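Long-range contacts in GH3 beta-N-acetylglucosaminidase (Paenibacillaceae, PDB 6K5J), which probably hydrolyses terminal, beta-linked N-acetylglucosamine residues from glycans, as a beta-N-acetylglucosaminidase of glycoside hydrolase family 3: residues 138-146 / 527-535; 283-294 / 320-329. All blocks are in the same frame, centred on the assembly; numbering follows the deposited sequence. Where two conformers were deposited one is given.

Interaction 1: residues 138-146 / 527-535; sequences LDINNNPGN and LPAPLTVTV
Neither N142 nor T534 lies in a regular strand, yet their backbones join through T534 N, which donates to N142 O at 3.1 Å, nearly straight at 159° and in the carbonyl plane. The side chain of N142 returns the bond: ND2 reaches T534 O at 3.0 Å, with the acceptor in the amide plane but the donor tilted from the plane of the T534 carbonyl. A chi1 of 64°, with CG between the backbone N and carbonyl carbon, swings the amide across the T534 side chain, whose OG1 lies 3.3 Å from N142 CB. ND2 also donates to D189 OD1, so the amide connects the C-terminal tail to the segment bearing the KHFPGHGDT sequence, a signature of the beta-N-acetylglucosaminidases of this family. Losing the amide to an alanine here would probably leave T534 O and D189 OD1 without this shared donor. The contact thus lays the last residues of the chain on the loop that follows strand 132-133 of the TIM-barrel domain. V533 packs beside the N142 carbonyl, its CA directing a C-H at N142 O from 3.3 Å. P144 faces the tail, with ring atom CD 3.9 Å from V533 CB and CG 3.4 Å from L531 O. In the turn that carries P144, a type I turn from N143 to N146, N143 OD1 accepts from G145 N in an Asx turn. Farther along, A529 CB approaches N141 O at 3.6 Å, and a water donates to both N141 O and P530 O, while N141 OD1 is held by G150 N.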
loop_
_atom_site.group_PDB
_atom_site.type_symbol
_atom_site.label_atom_id
_atom_site.label_comp_id
_atom_site.label_asym_id
_atom_site.label_seq_id
_atom_site.Cartn_x
_atom_site.Cartn_y
_atom_site.Cartn_z
ATOM N N LEU A 138 -2.162 -0.461 8.976
ATOM C CA LEU A 138 -2.420 -1.239 10.177
ATOM C C LEU A 138 -3.755 -1.963 10.093
ATOM O O LEU A 138 -4.303 -2.378 11.122
ATOM C CB LEU A 138 -2.377 -0.344 11.421
ATOM C CG LEU A 138 -1.023 0.318 11.706
ATOM C CD1 LEU A 138 -1.071 1.032 13.066
ATOM C CD2 LEU A 138 0.106 -0.720 11.677
ATOM N N ASP A 139 -4.298 -2.106 8.888
ATOM C CA ASP A 139 -5.523 -2.874 8.726
ATOM C C ASP A 139 -5.252 -4.347 9.010
ATOM O O ASP A 139 -4.174 -4.871 8.718
ATOM C CB ASP A 139 -6.089 -2.682 7.320
ATOM C CG ASP A 139 -6.253 -1.209 6.951
ATOM O OD1 ASP A 139 -6.986 -0.484 7.665
ATOM O OD2 ASP A 139 -5.653 -0.773 5.948
ATOM N N ILE A 140 -6.237 -5.009 9.613
ATOM C CA ILE A 140 -6.135 -6.409 10.011
ATOM C C ILE A 140 -7.055 -7.194 9.085
ATOM O O ILE A 140 -8.286 -7.097 9.191
ATOM C CB ILE A 140 -6.514 -6.619 11.487
ATOM C CG1 ILE A 140 -5.599 -5.811 12.411
ATOM C CG2 ILE A 140 -6.432 -8.102 11.864
ATOM C CD1 ILE A 140 -6.216 -5.520 13.797
ATOM N N ASN A 141 -6.468 -7.960 8.164
ATOM C CA ASN A 141 -7.242 -8.633 7.116
ATOM C C ASN A 141 -7.786 -9.955 7.656
ATOM O O ASN A 141 -7.294 -11.045 7.359
ATOM C CB ASN A 141 -6.393 -8.850 5.870
ATOM C CG ASN A 141 -7.231 -9.006 4.618
ATOM O OD1 ASN A 141 -7.568 -8.022 3.953
ATOM N ND2 ASN A 141 -7.569 -10.248 4.282
ATOM N N ASN A 142 -8.814 -9.835 8.496
ATOM C CA ASN A 142 -9.508 -10.980 9.076
ATOM C C ASN A 142 -10.627 -11.494 8.177
ATOM O O ASN A 142 -11.298 -12.467 8.539
ATOM C CB ASN A 142 -10.097 -10.601 10.434
ATOM C CG ASN A 142 -11.150 -9.538 10.304
ATOM O OD1 ASN A 142 -10.863 -8.434 9.857
ATOM N ND2 ASN A 142 -12.391 -9.877 10.635
ATOM N N ASN A 143 -10.860 -10.844 7.045
ATOM C CA ASN A 143 -11.857 -11.276 6.065
ATOM C C ASN A 143 -11.155 -11.667 4.774
ATOM O O ASN A 143 -10.649 -10.780 4.061
ATOM C CB ASN A 143 -12.863 -10.157 5.799
ATOM C CG ASN A 143 -13.893 -10.534 4.754
ATOM O OD1 ASN A 143 -13.969 -11.687 4.313
ATOM N ND2 ASN A 143 -14.715 -9.569 4.370
ATOM N N PRO A 144 -11.118 -12.951 4.404
ATOM C CA PRO A 144 -10.371 -13.335 3.191
ATOM C C PRO A 144 -10.960 -12.755 1.918
ATOM O O PRO A 144 -10.231 -12.617 0.925
ATOM C CB PRO A 144 -10.427 -14.874 3.204
ATOM C CG PRO A 144 -11.642 -15.214 4.042
ATOM C CD PRO A 144 -11.773 -14.099 5.060
ATOM N N GLY A 145 -12.242 -12.376 1.930
ATOM C CA GLY A 145 -12.899 -11.698 0.826
ATOM C C GLY A 145 -12.581 -10.226 0.663
ATOM O O GLY A 145 -13.050 -9.621 -0.303
ATOM N N ASN A 146 -11.799 -9.628 1.559
ATOM C CA ASN A 146 -11.546 -8.190 1.491
ATOM C C ASN A 146 -10.960 -7.820 0.126
ATOM O O ASN A 146 -9.878 -8.312 -0.233
ATOM C CB ASN A 146 -10.605 -7.752 2.609
ATOM C CG ASN A 146 -10.501 -6.231 2.720
ATOM O OD1 ASN A 146 -10.370 -5.524 1.718
ATOM N ND2 ASN A 146 -10.574 -5.726 3.944
ATOM N N LEU A 527 1.237 -18.929 7.507
ATOM C CA LEU A 527 0.109 -18.163 6.991
ATOM C C LEU A 527 -0.361 -17.138 8.028
ATOM O O LEU A 527 -0.768 -17.529 9.134
ATOM C CB LEU A 527 -1.035 -19.107 6.637
ATOM C CG LEU A 527 -2.313 -18.465 6.108
ATOM C CD1 LEU A 527 -2.101 -17.923 4.705
ATOM C CD2 LEU A 527 -3.462 -19.484 6.144
ATOM N N PRO A 528 -0.290 -15.837 7.737
ATOM C CA PRO A 528 -0.549 -14.824 8.768
ATOM C C PRO A 528 -1.985 -14.320 8.842
ATOM O O PRO A 528 -2.277 -13.501 9.719
ATOM C CB PRO A 528 0.393 -13.691 8.346
ATOM C CG PRO A 528 0.336 -13.754 6.834
ATOM C CD PRO A 528 0.238 -15.232 6.497
ATOM N N ALA A 529 -2.877 -14.771 7.967
ATOM C CA ALA A 529 -4.269 -14.341 7.952
ATOM C C ALA A 529 -5.145 -15.539 7.634
ATOM O O ALA A 529 -4.710 -16.459 6.927
ATOM C CB ALA A 529 -4.512 -13.220 6.923
ATOM N N PRO A 530 -6.381 -15.569 8.134
ATOM C CA PRO A 530 -7.171 -16.801 8.077
ATOM C C PRO A 530 -7.816 -17.036 6.719
ATOM O O PRO A 530 -8.172 -16.106 5.990
ATOM C CB PRO A 530 -8.236 -16.583 9.156
ATOM C CG PRO A 530 -8.431 -15.084 9.184
ATOM C CD PRO A 530 -7.038 -14.527 8.956
ATOM N N LEU A 531 -7.996 -18.318 6.404
ATOM C CA LEU A 531 -8.673 -18.701 5.171
ATOM C C LEU A 531 -10.184 -18.548 5.271
ATOM O O LEU A 531 -10.863 -18.559 4.242
ATOM C CB LEU A 531 -8.315 -20.141 4.809
ATOM C CG LEU A 531 -6.833 -20.437 4.575
ATOM C CD1 LEU A 531 -6.645 -21.893 4.154
ATOM C CD2 LEU A 531 -6.239 -19.498 3.533
ATOM N N THR A 532 -10.724 -18.429 6.485
ATOM C CA THR A 532 -12.130 -18.119 6.675
ATOM C C THR A 532 -12.251 -16.953 7.642
ATOM O O THR A 532 -11.431 -16.784 8.546
ATOM C CB THR A 532 -12.926 -19.323 7.194
ATOM O OG1 THR A 532 -12.355 -19.782 8.425
ATOM C CG2 THR A 532 -12.896 -20.450 6.173
ATOM N N VAL A 533 -13.276 -16.130 7.417
ATOM C CA VAL A 533 -13.430 -14.901 8.190
ATOM C C VAL A 533 -13.520 -15.207 9.685
ATOM O O VAL A 533 -14.131 -16.200 10.108
ATOM C CB VAL A 533 -14.659 -14.116 7.694
ATOM C CG1 VAL A 533 -15.959 -14.885 7.977
ATOM C CG2 VAL A 533 -14.708 -12.721 8.322
ATOM N N THR A 534 -12.873 -14.366 10.492
ATOM C CA THR A 534 -12.956 -14.448 11.944
ATOM C C THR A 534 -13.777 -13.281 12.478
ATOM O O THR A 534 -13.896 -12.231 11.838
ATOM C CB THR A 534 -11.563 -14.455 12.591
ATOM O OG1 THR A 534 -10.887 -13.222 12.307
ATOM C CG2 THR A 534 -10.732 -15.621 12.075
ATOM N N VAL A 535 -14.345 -13.473 13.670
ATOM C CA VAL A 535 -15.264 -12.490 14.255
ATOM C C VAL A 535 -14.720 -11.843 15.531
ATOM O O VAL A 535 -13.592 -12.112 15.947
ATOM C CB VAL A 535 -16.628 -13.129 14.543
ATOM C CG1 VAL A 535 -17.260 -13.639 13.257
ATOM C CG2 VAL A 535 -16.464 -14.257 15.548
HETATM O O HOH W 1 -8.293 -13.187 5.860
#

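Interaction 2: residues 283-294 / 320-329; sequences EGAVQAVEAGAD and RISEERIDRS
The R320 guanidinium lies nearly coplanar with the E283 carboxylate, the planes 6° apart, so that NH2 meets the syn lone pair of OE1 at 3.0 Å while NH1 makes a weaker bond to E283 OE2. E290 comes to the same NH2 with its carboxylate turned 72° from the guanidinium, in a weak salt bridge of 3.4 Å from NH2 to OE1; a water joins E290 OE2 to R320 NE. V286 CG1 sits over one face of that guanidinium, 3.4 Å from R320 NH2. Adjoining it, the I321 and V289 side chains cross at about a right angle, I321 CD1 lying 3.9 Å from V289 CG1. Helix 281-291 here meets the start of helix 323-339 in the TIM-barrel domain, where a Schellman motif at G292 ends the first helix ahead of barrel strand 296-298. R325, its chain bent at chi2 (63°), inserts its guanidinium at this helix end: NH2 donates to V289 O at 2.8 Å, an oxygen already accepting from G292 N, and weakly to A293 O, while V289 CG1 covers one face. R325 NH1 grips S329 OG, which donates at 2.6 Å to the anti lone pair of D294 OD1; R332 also pairs with OD1, R256 with OD2.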
loop_
_atom_site.group_PDB
_atom_site.type_symbol
_atom_site.label_atom_id
_atom_site.label_comp_id
_atom_site.label_asym_id
_atom_site.label_seq_id
_atom_site.Cartn_x
_atom_site.Cartn_y
_atom_site.Cartn_z
ATOM N N GLU A 283 -17.701 19.774 -0.171
ATOM C CA GLU A 283 -18.400 19.628 1.097
ATOM C C GLU A 283 -17.806 18.501 1.932
ATOM O O GLU A 283 -17.839 18.561 3.164
ATOM C CB GLU A 283 -19.897 19.416 0.833
ATOM C CG GLU A 283 -20.766 19.259 2.072
ATOM C CD GLU A 283 -20.844 20.509 2.952
ATOM O OE1 GLU A 283 -21.000 20.339 4.178
ATOM O OE2 GLU A 283 -20.768 21.648 2.433
ATOM N N GLY A 284 -17.244 17.473 1.292
ATOM C CA GLY A 284 -16.494 16.486 2.051
ATOM C C GLY A 284 -15.284 17.092 2.736
ATOM O O GLY A 284 -14.975 16.760 3.885
ATOM N N ALA A 285 -14.581 17.992 2.043
ATOM C CA ALA A 285 -13.445 18.682 2.651
ATOM C C ALA A 285 -13.869 19.420 3.915
ATOM O O ALA A 285 -13.235 19.292 4.969
ATOM C CB ALA A 285 -12.830 19.658 1.649
ATOM N N VAL A 286 -14.937 20.213 3.816
ATOM C CA VAL A 286 -15.441 20.961 4.967
ATOM C C VAL A 286 -15.839 20.006 6.082
ATOM O O VAL A 286 -15.489 20.202 7.250
ATOM C CB VAL A 286 -16.622 21.859 4.543
ATOM C CG1 VAL A 286 -17.255 22.536 5.761
ATOM C CG2 VAL A 286 -16.160 22.884 3.527
ATOM N N GLN A 287 -16.573 18.950 5.736
ATOM C CA GLN A 287 -17.048 18.030 6.761
ATOM C C GLN A 287 -15.907 17.250 7.399
ATOM O O GLN A 287 -15.981 16.907 8.587
ATOM C CB GLN A 287 -18.080 17.078 6.170
ATOM C CG GLN A 287 -19.479 17.662 6.140
ATOM C CD GLN A 287 -20.455 16.772 5.413
ATOM O OE1 GLN A 287 -20.905 17.091 4.312
ATOM N NE2 GLN A 287 -20.788 15.648 6.023
ATOM N N ALA A 288 -14.846 16.967 6.635
ATOM C CA ALA A 288 -13.681 16.292 7.206
ATOM C C ALA A 288 -12.985 17.159 8.251
ATOM O O ALA A 288 -12.593 16.665 9.317
ATOM C CB ALA A 288 -12.704 15.912 6.092
ATOM N N VAL A 289 -12.801 18.444 7.966
ATOM C CA VAL A 289 -12.206 19.323 8.970
ATOM C C VAL A 289 -13.116 19.412 10.189
ATOM O O VAL A 289 -12.660 19.318 11.333
ATOM C CB VAL A 289 -11.917 20.715 8.376
ATOM C CG1 VAL A 289 -11.549 21.692 9.492
ATOM C CG2 VAL A 289 -10.794 20.629 7.327
ATOM N N GLU A 290 -14.426 19.550 9.961
ATOM C CA GLU A 290 -15.357 19.618 11.087
ATOM C C GLU A 290 -15.296 18.350 11.928
ATOM O O GLU A 290 -15.423 18.405 13.156
ATOM C CB GLU A 290 -16.775 19.857 10.576
ATOM C CG GLU A 290 -16.994 21.265 10.029
ATOM C CD GLU A 290 -18.431 21.482 9.575
ATOM O OE1 GLU A 290 -18.905 20.688 8.733
ATOM O OE2 GLU A 290 -19.088 22.423 10.072
ATOM N N ALA A 291 -15.090 17.199 11.289
ATOM C CA ALA A 291 -15.006 15.944 12.027
ATOM C C ALA A 291 -13.721 15.821 12.835
ATOM O O ALA A 291 -13.694 15.056 13.805
ATOM C CB ALA A 291 -15.139 14.755 11.065
ATOM N N GLY A 292 -12.659 16.539 12.457
ATOM C CA GLY A 292 -11.418 16.499 13.206
ATOM C C GLY A 292 -10.149 16.320 12.388
ATOM O O GLY A 292 -9.054 16.324 12.956
ATOM N N ALA A 293 -10.266 16.169 11.068
ATOM C CA ALA A 293 -9.089 15.970 10.227
ATOM C C ALA A 293 -8.296 17.263 10.061
ATOM O O ALA A 293 -8.842 18.369 10.109
ATOM C CB ALA A 293 -9.490 15.440 8.844
ATOM N N ASP A 294 -6.989 17.110 9.834
ATOM C CA ASP A 294 -6.099 18.241 9.586
ATOM C C ASP A 294 -5.733 18.408 8.130
ATOM O O ASP A 294 -5.525 19.540 7.678
ATOM C CB ASP A 294 -4.784 18.078 10.355
ATOM C CG ASP A 294 -5.003 17.826 11.813
ATOM O OD1 ASP A 294 -5.657 18.675 12.451
ATOM O OD2 ASP A 294 -4.537 16.777 12.306
ATOM N N ARG A 320 -18.754 28.764 9.580
ATOM C CA ARG A 320 -18.997 27.348 9.835
ATOM C C ARG A 320 -17.817 26.668 10.506
ATOM O O ARG A 320 -18.015 25.741 11.296
ATOM C CB ARG A 320 -19.312 26.609 8.534
ATOM C CG ARG A 320 -20.690 26.858 7.976
ATOM C CD ARG A 320 -20.871 26.043 6.685
ATOM N NE ARG A 320 -20.796 24.606 6.956
ATOM C CZ ARG A 320 -20.700 23.666 6.016
ATOM N NH1 ARG A 320 -20.645 24.010 4.736
ATOM N NH2 ARG A 320 -20.645 22.385 6.357
ATOM N N ILE A 321 -16.597 27.079 10.172
ATOM C CA ILE A 321 -15.379 26.589 10.809
ATOM C C ILE A 321 -14.717 27.773 11.496
ATOM O O ILE A 321 -14.538 28.833 10.883
ATOM C CB ILE A 321 -14.423 25.931 9.795
ATOM C CG1 ILE A 321 -15.078 24.687 9.167
ATOM C CG2 ILE A 321 -13.100 25.570 10.464
ATOM C CD1 ILE A 321 -14.237 24.049 8.014
ATOM N N SER A 322 -14.370 27.588 12.767
ATOM C CA SER A 322 -13.877 28.650 13.628
ATOM C C SER A 322 -12.392 28.918 13.407
ATOM O O SER A 322 -11.647 28.102 12.855
ATOM C CB SER A 322 -14.121 28.305 15.101
ATOM O OG SER A 322 -13.140 27.401 15.591
ATOM N N GLU A 323 -11.968 30.093 13.872
ATOM C CA GLU A 323 -10.572 30.496 13.763
ATOM C C GLU A 323 -9.665 29.569 14.558
ATOM O O GLU A 323 -8.607 29.157 14.069
ATOM C CB GLU A 323 -10.412 31.939 14.240
ATOM C CG GLU A 323 -8.956 32.391 14.337
ATOM C CD GLU A 323 -8.826 33.878 14.627
ATOM O OE1 GLU A 323 -9.855 34.513 14.947
ATOM O OE2 GLU A 323 -7.698 34.409 14.526
ATOM N N GLU A 324 -10.053 29.245 15.800
ATOM C CA GLU A 324 -9.262 28.311 16.596
ATOM C C GLU A 324 -9.144 26.958 15.898
ATOM O O GLU A 324 -8.068 26.350 15.886
ATOM C CB GLU A 324 -9.880 28.147 17.990
ATOM C CG GLU A 324 -9.124 27.190 18.930
ATOM C CD GLU A 324 -9.456 25.710 18.717
ATOM O OE1 GLU A 324 -10.600 25.375 18.318
ATOM O OE2 GLU A 324 -8.560 24.873 18.952
ATOM N N ARG A 325 -10.242 26.473 15.321
ATOM C CA ARG A 325 -10.228 25.161 14.681
ATOM C C ARG A 325 -9.183 25.099 13.575
ATOM O O ARG A 325 -8.385 24.156 13.516
ATOM C CB ARG A 325 -11.617 24.825 14.140
ATOM C CG ARG A 325 -11.692 23.476 13.443
ATOM C CD ARG A 325 -11.400 22.303 14.388
ATOM N NE ARG A 325 -11.228 21.074 13.614
ATOM C CZ ARG A 325 -10.090 20.730 13.018
ATOM N NH1 ARG A 325 -9.023 21.504 13.137
ATOM N NH2 ARG A 325 -10.015 19.607 12.310
ATOM N N ILE A 326 -9.151 26.117 12.710
ATOM C CA ILE A 326 -8.165 26.163 11.632
ATOM C C ILE A 326 -6.751 26.208 12.193
ATOM O O ILE A 326 -5.859 25.483 11.728
ATOM C CB ILE A 326 -8.424 27.371 10.716
ATOM C CG1 ILE A 326 -9.746 27.198 9.972
ATOM C CG2 ILE A 326 -7.287 27.507 9.731
ATOM C CD1 ILE A 326 -9.643 26.284 8.753
ATOM N N ASP A 327 -6.515 27.091 13.176
ATOM C CA ASP A 327 -5.194 27.182 13.799
ATOM C C ASP A 327 -4.785 25.865 14.446
ATOM O O ASP A 327 -3.595 25.551 14.497
ATOM C CB ASP A 327 -5.160 28.286 14.864
ATOM C CG ASP A 327 -5.251 29.687 14.282
ATOM O OD1 ASP A 327 -4.884 29.892 13.107
ATOM O OD2 ASP A 327 -5.676 30.599 15.028
ATOM N N ARG A 328 -5.747 25.120 14.996
ATOM C CA ARG A 328 -5.442 23.830 15.606
ATOM C C ARG A 328 -4.774 22.893 14.600
ATOM O O ARG A 328 -3.718 22.318 14.884
ATOM C CB ARG A 328 -6.720 23.208 16.173
ATOM C CG ARG A 328 -6.508 22.119 17.212
ATOM C CD ARG A 328 -7.800 21.326 17.447
ATOM N NE ARG A 328 -8.911 22.215 17.781
ATOM C CZ ARG A 328 -10.194 21.879 17.690
ATOM N NH1 ARG A 328 -10.534 20.665 17.291
ATOM N NH2 ARG A 328 -11.140 22.762 17.995
ATOM N N SER A 329 -5.373 22.740 13.410
ATOM C CA SER A 329 -4.775 21.877 12.386
ATOM C C SER A 329 -3.472 22.449 11.858
ATOM O O SER A 329 -2.507 21.710 11.645
ATOM C CB SER A 329 -5.744 21.649 11.222
ATOM O OG SER A 329 -6.853 20.868 11.624
HETATM O O HOH W 2 -13.236 19.256 14.814
HETATM O O HOH W 3 -21.400 23.458 9.170
HETATM O O HOH W 4 -9.151 18.139 15.332
#

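Interactions 1 and 2 are separate: their centres lie 34 Å apart and their nearest atoms about 16 Å apart. Along the chain, 283-294 and 320-329 both fall within the long span between 138-146 and 527-535. Interaction 2 joins two helical regions of the N-terminal TIM-barrel domain, close in sequence, whereas interaction 1 brings the C-terminal end of the chain back to a loop of that domain. NAG lies about 11 Å from the N141 side chain and about 14 Å from that of A293. Interaction 1 is tied to the signature segment, probably part of the active site: besides N142, N146 bonds H187 and G188, and D139 bonds H183 ND1 through OD2 and H187 N through OD1.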